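Local coordinates for protein argonaute (Methanocaldococcus jannaschii, PDB 5G5S), which uses short single-stranded DNA guides to bind and slice complementary single-stranded DNA, and may defend the cell against invading genetic elements, at residues I186-N191 against P252-L257; G528-I533 against G710-I715. All coordinates share one frame; numbering follows the deposited sequence.

Contact 1. Residues I186-N191 against P252-L257; sequences IIFKPN and PQFCNL
F188 and F254 lie side by side and point the same way, with CB of F254 at the edge of the F188 ring, in its plane, 3.6 Å from F188 CE1. CG of F188 stands anti to the backbone N (chi1 161°), which brings this edge up against F254, while P190 lays its CD over the centre of one ring face. Helix 206-219 meets both rings through I216, and F254 also stacks on F231.

Beside this pair, strands 186-188 and 255-257 run antiparallel. I187 and N256 form a hydrogen-bonded pair, I187 N to N256 O at 3.0 Å and N256 N to I187 O at 2.9 Å, and a third bond, K189 N to F254 O at 3.0 Å, extends the ladder into the turn. The I187 and N256 side chains cross at an angle, I187 CD1 lying 3.8 Å from N256 CB. OD1 of N256 rests against CB and CG of K189. On the F188 side, I186 reaches L257 through CG2 and CD2, 4.0 Å apart, and places CD1 near CB of C255.

Both strands belong to the PAZ domain, which binds the guide 3' end, and I186 packs on Y196, which interacts with that end. One face of the ladder is thus apolar and the other mixed, where ND2 of buried N256 is satisfied by I163 O and ties the pair to strand 150-163.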
ATOM      1  N   ILE A 186       6.632 -12.749   5.918  1.00 79.11           N
ATOM      2  CA  ILE A 186       7.368 -13.767   6.653  1.00 75.44           C
ATOM      3  C   ILE A 186       7.251 -15.148   6.017  1.00 81.66           C
ATOM      4  O   ILE A 186       6.354 -15.410   5.210  1.00 83.28           O
ATOM      5  CB  ILE A 186       7.050 -13.811   8.188  1.00 77.91           C
ATOM      6  CG1 ILE A 186       5.568 -14.062   8.494  1.00 81.97           C
ATOM      7  CG2 ILE A 186       7.605 -12.618   8.961  1.00 76.11           C
ATOM      8  CD1 ILE A 186       5.293 -15.415   9.060  1.00 85.85           C
ATOM      9  N   ILE A 187       8.174 -16.036   6.405  1.00 76.93           N
ATOM     10  CA  ILE A 187       8.214 -17.448   6.037  1.00 76.98           C
ATOM     11  C   ILE A 187       8.412 -18.205   7.345  1.00 79.86           C
ATOM     12  O   ILE A 187       9.087 -17.690   8.241  1.00 77.52           O
ATOM     13  CB  ILE A 187       9.338 -17.787   4.994  1.00 77.98           C
ATOM     14  CG1 ILE A 187      10.766 -17.391   5.474  1.00 74.84           C
ATOM     15  CG2 ILE A 187       9.034 -17.206   3.613  1.00 79.67           C
ATOM     16  CD1 ILE A 187      11.624 -18.527   5.912  1.00 75.56           C
ATOM     17  N   PHE A 188       7.822 -19.398   7.480  1.00 79.21           N
ATOM     18  CA  PHE A 188       8.088 -20.230   8.656  1.00 78.91           C
ATOM     19  C   PHE A 188       9.359 -20.977   8.226  1.00 79.56           C
ATOM     20  O   PHE A 188       9.352 -21.606   7.163  1.00 79.02           O
ATOM     21  CB  PHE A 188       6.899 -21.165   8.984  1.00 84.60           C
ATOM     22  CG  PHE A 188       7.211 -22.358   9.866  1.00 86.65           C
ATOM     23  CD1 PHE A 188       7.826 -22.191  11.105  1.00 88.86           C
ATOM     24  CD2 PHE A 188       6.859 -23.643   9.473  1.00 90.42           C
ATOM     25  CE1 PHE A 188       8.120 -23.295  11.914  1.00 90.99           C
ATOM     26  CE2 PHE A 188       7.145 -24.748  10.288  1.00 94.41           C
ATOM     27  CZ  PHE A 188       7.774 -24.566  11.502  1.00 91.88           C
ATOM     28  N   LYS A 189      10.466 -20.797   8.977  1.00 73.91           N
ATOM     29  CA  LYS A 189      11.802 -21.315   8.653  1.00 72.14           C
ATOM     30  C   LYS A 189      11.929 -22.566   7.767  1.00 79.55           C
ATOM     31  O   LYS A 189      12.571 -22.443   6.717  1.00 77.56           O
ATOM     32  CB  LYS A 189      12.772 -21.333   9.846  1.00 73.10           C
ATOM     33  CG  LYS A 189      14.226 -21.362   9.386  1.00 62.81           C
ATOM     34  CD  LYS A 189      15.191 -21.707  10.471  1.00 59.33           C
ATOM     35  CE  LYS A 189      16.577 -21.425   9.960  1.00 61.49           C
ATOM     36  NZ  LYS A 189      17.614 -21.863  10.919  1.00 66.73           N
ATOM     37  N   PRO A 190      11.358 -23.754   8.123  1.00 80.71           N
ATOM     38  CA  PRO A 190      11.525 -24.942   7.254  1.00 81.30           C
ATOM     39  C   PRO A 190      10.984 -24.780   5.831  1.00 86.51           C
ATOM     40  O   PRO A 190      11.552 -25.337   4.891  1.00 85.42           O
ATOM     41  CB  PRO A 190      10.794 -26.052   8.018  1.00 85.77           C
ATOM     42  CG  PRO A 190      10.749 -25.583   9.425  1.00 90.46           C
ATOM     43  CD  PRO A 190      10.601 -24.103   9.343  1.00 84.61           C
ATOM     44  N   ASN A 191       9.915 -23.995   5.665  1.00 85.05           N
ATOM     45  CA  ASN A 191       9.348 -23.772   4.342  1.00 86.24           C
ATOM     46  C   ASN A 191       9.459 -22.294   3.870  1.00 91.23           C
ATOM     47  O   ASN A 191       8.578 -21.477   4.169  1.00 93.91           O
ATOM     48  CB  ASN A 191       7.917 -24.329   4.265  1.00 87.03           C
ATOM     49  CG  ASN A 191       7.362 -24.496   2.874  1.00 99.13           C
ATOM     50  OD1 ASN A 191       8.070 -24.391   1.870  1.00 90.64           O
ATOM     51  ND2 ASN A 191       6.063 -24.770   2.786  1.00 94.22           N
ATOM     52  N   PRO A 252       7.270 -16.234  16.903  1.00 86.54           N
ATOM     53  CA  PRO A 252       8.252 -15.394  16.180  1.00 83.39           C
ATOM     54  C   PRO A 252       9.681 -15.922  16.038  1.00 83.97           C
ATOM     55  O   PRO A 252      10.340 -15.594  15.056  1.00 81.76           O
ATOM     56  CB  PRO A 252       8.180 -14.044  16.905  1.00 85.55           C
ATOM     57  CG  PRO A 252       7.438 -14.310  18.176  1.00 92.20           C
ATOM     58  CD  PRO A 252       6.492 -15.414  17.851  1.00 88.92           C
ATOM     59  N   GLN A 253      10.132 -16.780  16.975  1.00 80.84           N
ATOM     60  CA  GLN A 253      11.442 -17.441  16.949  1.00 80.62           C
ATOM     61  C   GLN A 253      11.559 -18.412  15.756  1.00 83.03           C
ATOM     62  O   GLN A 253      12.663 -18.641  15.264  1.00 82.18           O
ATOM     63  CB  GLN A 253      11.683 -18.202  18.272  1.00 84.83           C
ATOM     64  CG  GLN A 253      13.158 -18.474  18.590  1.00 92.37           C
ATOM     65  CD  GLN A 253      13.421 -19.139  19.930  1.00101.25           C
ATOM     66  OE1 GLN A 253      12.683 -18.980  20.908  1.00 96.13           O
ATOM     67  NE2 GLN A 253      14.540 -19.838  20.023  1.00 92.65           N
ATOM     68  N   PHE A 254      10.420 -18.980  15.310  1.00 79.15           N
ATOM     69  CA  PHE A 254      10.333 -19.963  14.229  1.00 79.00           C
ATOM     70  C   PHE A 254      10.185 -19.357  12.827  1.00 82.48           C
ATOM     71  O   PHE A 254      10.239 -20.098  11.840  1.00 82.45           O
ATOM     72  CB  PHE A 254       9.170 -20.951  14.499  1.00 83.06           C
ATOM     73  CG  PHE A 254       9.166 -21.761  15.786  1.00 87.75           C
ATOM     74  CD1 PHE A 254      10.246 -21.722  16.666  1.00 91.80           C
ATOM     75  CD2 PHE A 254       8.086 -22.573  16.110  1.00 92.75           C
ATOM     76  CE1 PHE A 254      10.237 -22.467  17.846  1.00 96.37           C
ATOM     77  CE2 PHE A 254       8.079 -23.322  17.292  1.00 99.02           C
ATOM     78  CZ  PHE A 254       9.154 -23.261  18.152  1.00 97.92           C
ATOM     79  N   CYS A 255       9.993 -18.025  12.733  1.00 78.72           N
ATOM     80  CA  CYS A 255       9.772 -17.330  11.463  1.00 77.94           C
ATOM     81  C   CYS A 255      10.928 -16.409  11.055  1.00 77.33           C
ATOM     82  O   CYS A 255      11.729 -15.993  11.901  1.00 74.79           O
ATOM     83  CB  CYS A 255       8.444 -16.571  11.489  1.00 79.91           C
ATOM     84  SG  CYS A 255       7.111 -17.420  12.383  1.00 87.14           S
ATOM     85  N   ASN A 256      10.973 -16.062   9.747  1.00 72.37           N
ATOM     86  CA  ASN A 256      11.952 -15.143   9.157  1.00 70.41           C
ATOM     87  C   ASN A 256      11.300 -14.095   8.288  1.00 72.16           C
ATOM     88  O   ASN A 256      10.429 -14.423   7.483  1.00 72.01           O
ATOM     89  CB  ASN A 256      12.973 -15.886   8.325  1.00 69.20           C
ATOM     90  CG  ASN A 256      13.811 -16.816   9.130  1.00 76.87           C
ATOM     91  OD1 ASN A 256      13.393 -17.926   9.447  1.00 65.93           O
ATOM     92  ND2 ASN A 256      14.994 -16.355   9.507  1.00 71.34           N
ATOM     93  N   LEU A 257      11.771 -12.842   8.404  1.00 67.41           N
ATOM     94  CA  LEU A 257      11.298 -11.717   7.603  1.00 66.81           C
ATOM     95  C   LEU A 257      11.750 -11.860   6.161  1.00 69.03           C
ATOM     96  O   LEU A 257      12.882 -12.266   5.909  1.00 66.97           O
ATOM     97  CB  LEU A 257      11.795 -10.387   8.162  1.00 67.33           C
ATOM     98  CG  LEU A 257      11.095  -9.882   9.399  1.00 72.77           C
ATOM     99  CD1 LEU A 257      11.986  -8.953  10.143  1.00 73.76           C
ATOM    100  CD2 LEU A 257       9.768  -9.198   9.060  1.00 77.34           C
TER

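Contact 2. Residues G528-I533 against G710-I715; sequences GKIRRI and GFLYFI
The C-terminal tail of the chain, leaving helix 704-708 through a Schellman motif at G710, packs against the start of strand 530-537 in the PIWI domain. I530 and I533 supply the strand's side of the contact. CD1 of I533 meets four residues of the tail, lying 3.3 Å from the carbonyl O of F711 and 3.7 Å from C of G710. The same methyl approaches the F714 ring at its edge, near the ring plane, 4.0 Å from CE2; the two side chains come from opposite directions. L712 reaches both isoleucines, its CD2 3.9 Å from I533 CD1 and its CD1 3.9 Å from I530 CD1. CG2 of I530, anti to the backbone N, lies 3.9 Å from CA of G710.

R531 and R532 both face V523, a classic beta bulge, and their CB atoms point away from the tail. F692 of helix 684-697 meets F714 edge-to-face and also touches I533, and L707 of helix 704-708 packs on both. The terminal carboxylate of I715 forms a salt bridge with K485 of the Mid domain, consistent with the metal-assisted 5'-phosphate pocket of related Argonautes, where the C-terminal carboxylate is a probable metal ligand.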
ATOM      1  N   GLY A 528     -11.407  17.126  -2.267  1.00 66.87           N
ATOM      2  CA  GLY A 528     -10.239  16.351  -1.867  1.00 65.30           C
ATOM      3  C   GLY A 528      -9.922  16.373  -0.382  1.00 69.96           C
ATOM      4  O   GLY A 528      -8.799  16.044   0.018  1.00 69.55           O
ATOM      5  N   LYS A 529     -10.897  16.743   0.461  1.00 66.19           N
ATOM      6  CA  LYS A 529     -10.642  16.709   1.898  1.00 65.89           C
ATOM      7  C   LYS A 529     -11.251  15.491   2.573  1.00 66.21           C
ATOM      8  O   LYS A 529     -12.288  14.990   2.119  1.00 64.22           O
ATOM      9  CB  LYS A 529     -10.946  18.046   2.602  1.00 72.24           C
ATOM     10  CG  LYS A 529     -12.396  18.482   2.660  1.00 86.34           C
ATOM     11  CD  LYS A 529     -12.499  19.950   3.068  1.00 95.99           C
ATOM     12  CE  LYS A 529     -13.919  20.369   3.345  1.00106.12           C
ATOM     13  NZ  LYS A 529     -13.969  21.637   4.121  1.00124.46           N
ATOM     14  N   ILE A 530     -10.569  14.972   3.612  1.00 63.20           N
ATOM     15  CA  ILE A 530     -10.996  13.791   4.367  1.00 62.19           C
ATOM     16  C   ILE A 530     -12.236  14.137   5.171  1.00 68.23           C
ATOM     17  O   ILE A 530     -12.203  15.046   5.994  1.00 70.83           O
ATOM     18  CB  ILE A 530      -9.868  13.200   5.274  1.00 65.54           C
ATOM     19  CG1 ILE A 530      -8.578  12.924   4.479  1.00 64.97           C
ATOM     20  CG2 ILE A 530     -10.344  11.922   6.006  1.00 65.15           C
ATOM     21  CD1 ILE A 530      -7.298  13.010   5.273  1.00 74.49           C
ATOM     22  N   ARG A 531     -13.326  13.420   4.920  1.00 64.08           N
ATOM     23  CA  ARG A 531     -14.582  13.613   5.633  1.00 64.86           C
ATOM     24  C   ARG A 531     -14.740  12.578   6.731  1.00 69.67           C
ATOM     25  O   ARG A 531     -15.305  12.894   7.779  1.00 72.50           O
ATOM     26  CB  ARG A 531     -15.785  13.607   4.675  1.00 63.49           C
ATOM     27  CG  ARG A 531     -15.741  14.721   3.609  1.00 74.32           C
ATOM     28  CD  ARG A 531     -15.651  16.143   4.168  1.00 79.45           C
ATOM     29  NE  ARG A 531     -16.878  16.559   4.854  1.00 83.97           N
ATOM     30  CZ  ARG A 531     -17.868  17.248   4.290  1.00101.10           C
ATOM     31  NH1 ARG A 531     -17.793  17.616   3.014  1.00 83.89           N
ATOM     32  NH2 ARG A 531     -18.942  17.577   5.000  1.00 90.96           N
ATOM     33  N   ARG A 532     -14.245  11.341   6.493  1.00 63.49           N
ATOM     34  CA  ARG A 532     -14.300  10.223   7.442  1.00 61.87           C
ATOM     35  C   ARG A 532     -13.151   9.231   7.221  1.00 60.78           C
ATOM     36  O   ARG A 532     -12.742   8.967   6.090  1.00 58.81           O
ATOM     37  CB  ARG A 532     -15.627   9.429   7.315  1.00 62.44           C
ATOM     38  CG  ARG A 532     -16.947  10.197   7.444  1.00 76.31           C
ATOM     39  CD  ARG A 532     -17.294  10.564   8.875  1.00 84.42           C
ATOM     40  NE  ARG A 532     -17.847   9.419   9.584  1.00 98.32           N
ATOM     41  CZ  ARG A 532     -19.145   9.204   9.758  1.00111.79           C
ATOM     42  NH1 ARG A 532     -20.038  10.074   9.298  1.00 89.53           N
ATOM     43  NH2 ARG A 532     -19.561   8.132  10.416  1.00101.32           N
ATOM     44  N   ILE A 533     -12.644   8.686   8.320  1.00 55.86           N
ATOM     45  CA  ILE A 533     -11.708   7.573   8.351  1.00 54.52           C
ATOM     46  C   ILE A 533     -12.596   6.530   9.057  1.00 62.35           C
ATOM     47  O   ILE A 533     -12.780   6.572  10.276  1.00 64.15           O
ATOM     48  CB  ILE A 533     -10.378   7.869   9.067  1.00 57.60           C
ATOM     49  CG1 ILE A 533      -9.675   9.110   8.456  1.00 57.22           C
ATOM     50  CG2 ILE A 533      -9.479   6.616   9.036  1.00 57.95           C
ATOM     51  CD1 ILE A 533      -8.567   9.727   9.329  1.00 59.41           C
ATOM     52  N   GLY A 710     -11.454  13.245  10.732  1.00 64.58           N
ATOM     53  CA  GLY A 710     -10.356  13.008   9.801  1.00 61.45           C
ATOM     54  C   GLY A 710      -8.941  13.226  10.309  1.00 62.00           C
ATOM     55  O   GLY A 710      -8.057  13.515   9.502  1.00 59.15           O
ATOM     56  N   PHE A 711      -8.694  13.058  11.632  1.00 59.17           N
ATOM     57  CA  PHE A 711      -7.345  13.179  12.212  1.00 59.30           C
ATOM     58  C   PHE A 711      -6.510  11.968  11.750  1.00 61.33           C
ATOM     59  O   PHE A 711      -6.904  10.830  12.007  1.00 59.73           O
ATOM     60  CB  PHE A 711      -7.389  13.186  13.758  1.00 63.63           C
ATOM     61  CG  PHE A 711      -7.838  14.446  14.461  1.00 67.44           C
ATOM     62  CD1 PHE A 711      -9.108  14.971  14.244  1.00 70.36           C
ATOM     63  CD2 PHE A 711      -7.027  15.055  15.409  1.00 71.86           C
ATOM     64  CE1 PHE A 711      -9.530  16.124  14.912  1.00 73.96           C
ATOM     65  CE2 PHE A 711      -7.451  16.207  16.079  1.00 77.39           C
ATOM     66  CZ  PHE A 711      -8.702  16.726  15.834  1.00 75.86           C
ATOM     67  N   LEU A 712      -5.356  12.220  11.096  1.00 57.41           N
ATOM     68  CA  LEU A 712      -4.431  11.188  10.640  1.00 56.70           C
ATOM     69  C   LEU A 712      -3.397  10.968  11.748  1.00 63.27           C
ATOM     70  O   LEU A 712      -2.178  11.036  11.504  1.00 63.07           O
ATOM     71  CB  LEU A 712      -3.744  11.600   9.310  1.00 55.35           C
ATOM     72  CG  LEU A 712      -4.629  11.792   8.067  1.00 58.49           C
ATOM     73  CD1 LEU A 712      -3.864  12.536   6.972  1.00 58.26           C
ATOM     74  CD2 LEU A 712      -5.151  10.457   7.530  1.00 58.00           C
ATOM     75  N   TYR A 713      -3.894  10.710  12.981  1.00 60.61           N
ATOM     76  CA  TYR A 713      -3.071  10.516  14.179  1.00 62.64           C
ATOM     77  C   TYR A 713      -2.152   9.294  14.131  1.00 67.41           C
ATOM     78  O   TYR A 713      -1.213   9.203  14.915  1.00 69.79           O
ATOM     79  CB  TYR A 713      -3.954  10.468  15.438  1.00 65.37           C
ATOM     80  CG  TYR A 713      -4.910   9.292  15.519  1.00 64.60           C
ATOM     81  CD1 TYR A 713      -4.455   8.019  15.855  1.00 66.27           C
ATOM     82  CD2 TYR A 713      -6.280   9.470  15.359  1.00 64.15           C
ATOM     83  CE1 TYR A 713      -5.325   6.934  15.916  1.00 65.99           C
ATOM     84  CE2 TYR A 713      -7.165   8.399  15.462  1.00 64.05           C
ATOM     85  CZ  TYR A 713      -6.684   7.137  15.757  1.00 69.40           C
ATOM     86  OH  TYR A 713      -7.554   6.087  15.900  1.00 70.79           O
ATOM     87  N   PHE A 714      -2.465   8.337  13.258  1.00 61.99           N
ATOM     88  CA  PHE A 714      -1.747   7.071  13.111  1.00 61.78           C
ATOM     89  C   PHE A 714      -0.596   7.106  12.069  1.00 65.91           C
ATOM     90  O   PHE A 714       0.107   6.104  11.921  1.00 67.03           O
ATOM     91  CB  PHE A 714      -2.760   5.954  12.783  1.00 61.81           C
ATOM     92  CG  PHE A 714      -3.708   6.329  11.663  1.00 60.46           C
ATOM     93  CD1 PHE A 714      -3.335   6.166  10.331  1.00 60.41           C
ATOM     94  CD2 PHE A 714      -4.963   6.870  11.940  1.00 61.55           C
ATOM     95  CE1 PHE A 714      -4.194   6.550   9.297  1.00 59.27           C
ATOM     96  CE2 PHE A 714      -5.814   7.265  10.908  1.00 61.81           C
ATOM     97  CZ  PHE A 714      -5.432   7.086   9.593  1.00 58.63           C
ATOM     98  N   ILE A 715      -0.385   8.247  11.378  1.00 61.58           N
ATOM     99  CA  ILE A 715       0.644   8.342  10.327  1.00 64.19           C
ATOM    100  C   ILE A 715       2.097   8.459  10.834  1.00 94.13           C
ATOM    101  O   ILE A 715       2.972   7.762  10.277  1.00102.09           O
ATOM    102  CB  ILE A 715       0.286   9.268   9.112  1.00 64.23           C
ATOM    103  CG1 ILE A 715       0.468  10.785   9.439  1.00 65.55           C
ATOM    104  CG2 ILE A 715      -1.108   8.933   8.577  1.00 61.22           C
ATOM    105  CD1 ILE A 715       0.350  11.821   8.272  1.00 63.07           C
ATOM    106  OXT ILE A 715       2.348   9.183  11.819  1.00114.66           O
TER

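In the fold
Contacts 1 and 2 lie on opposite sides of the centre of the chain, with centres about 35 Å apart and nearest atoms about 18 Å apart, and do not touch. Contact 1 lies in the PAZ domain, which holds the guide 3' end; there the side chain of F188 is about 6 Å from that of Y219. The tail of contact 2 reaches the Mid side, where the 5' phosphate binds, and the side chain of L712 is about 6 Å from that of guide-contacting S671. Strand 530-537 pairs with 517-525, which pairs with 501-506, the strand carrying D506, so contact 2 also belongs to the PIWI sheet of the probable catalytic centre.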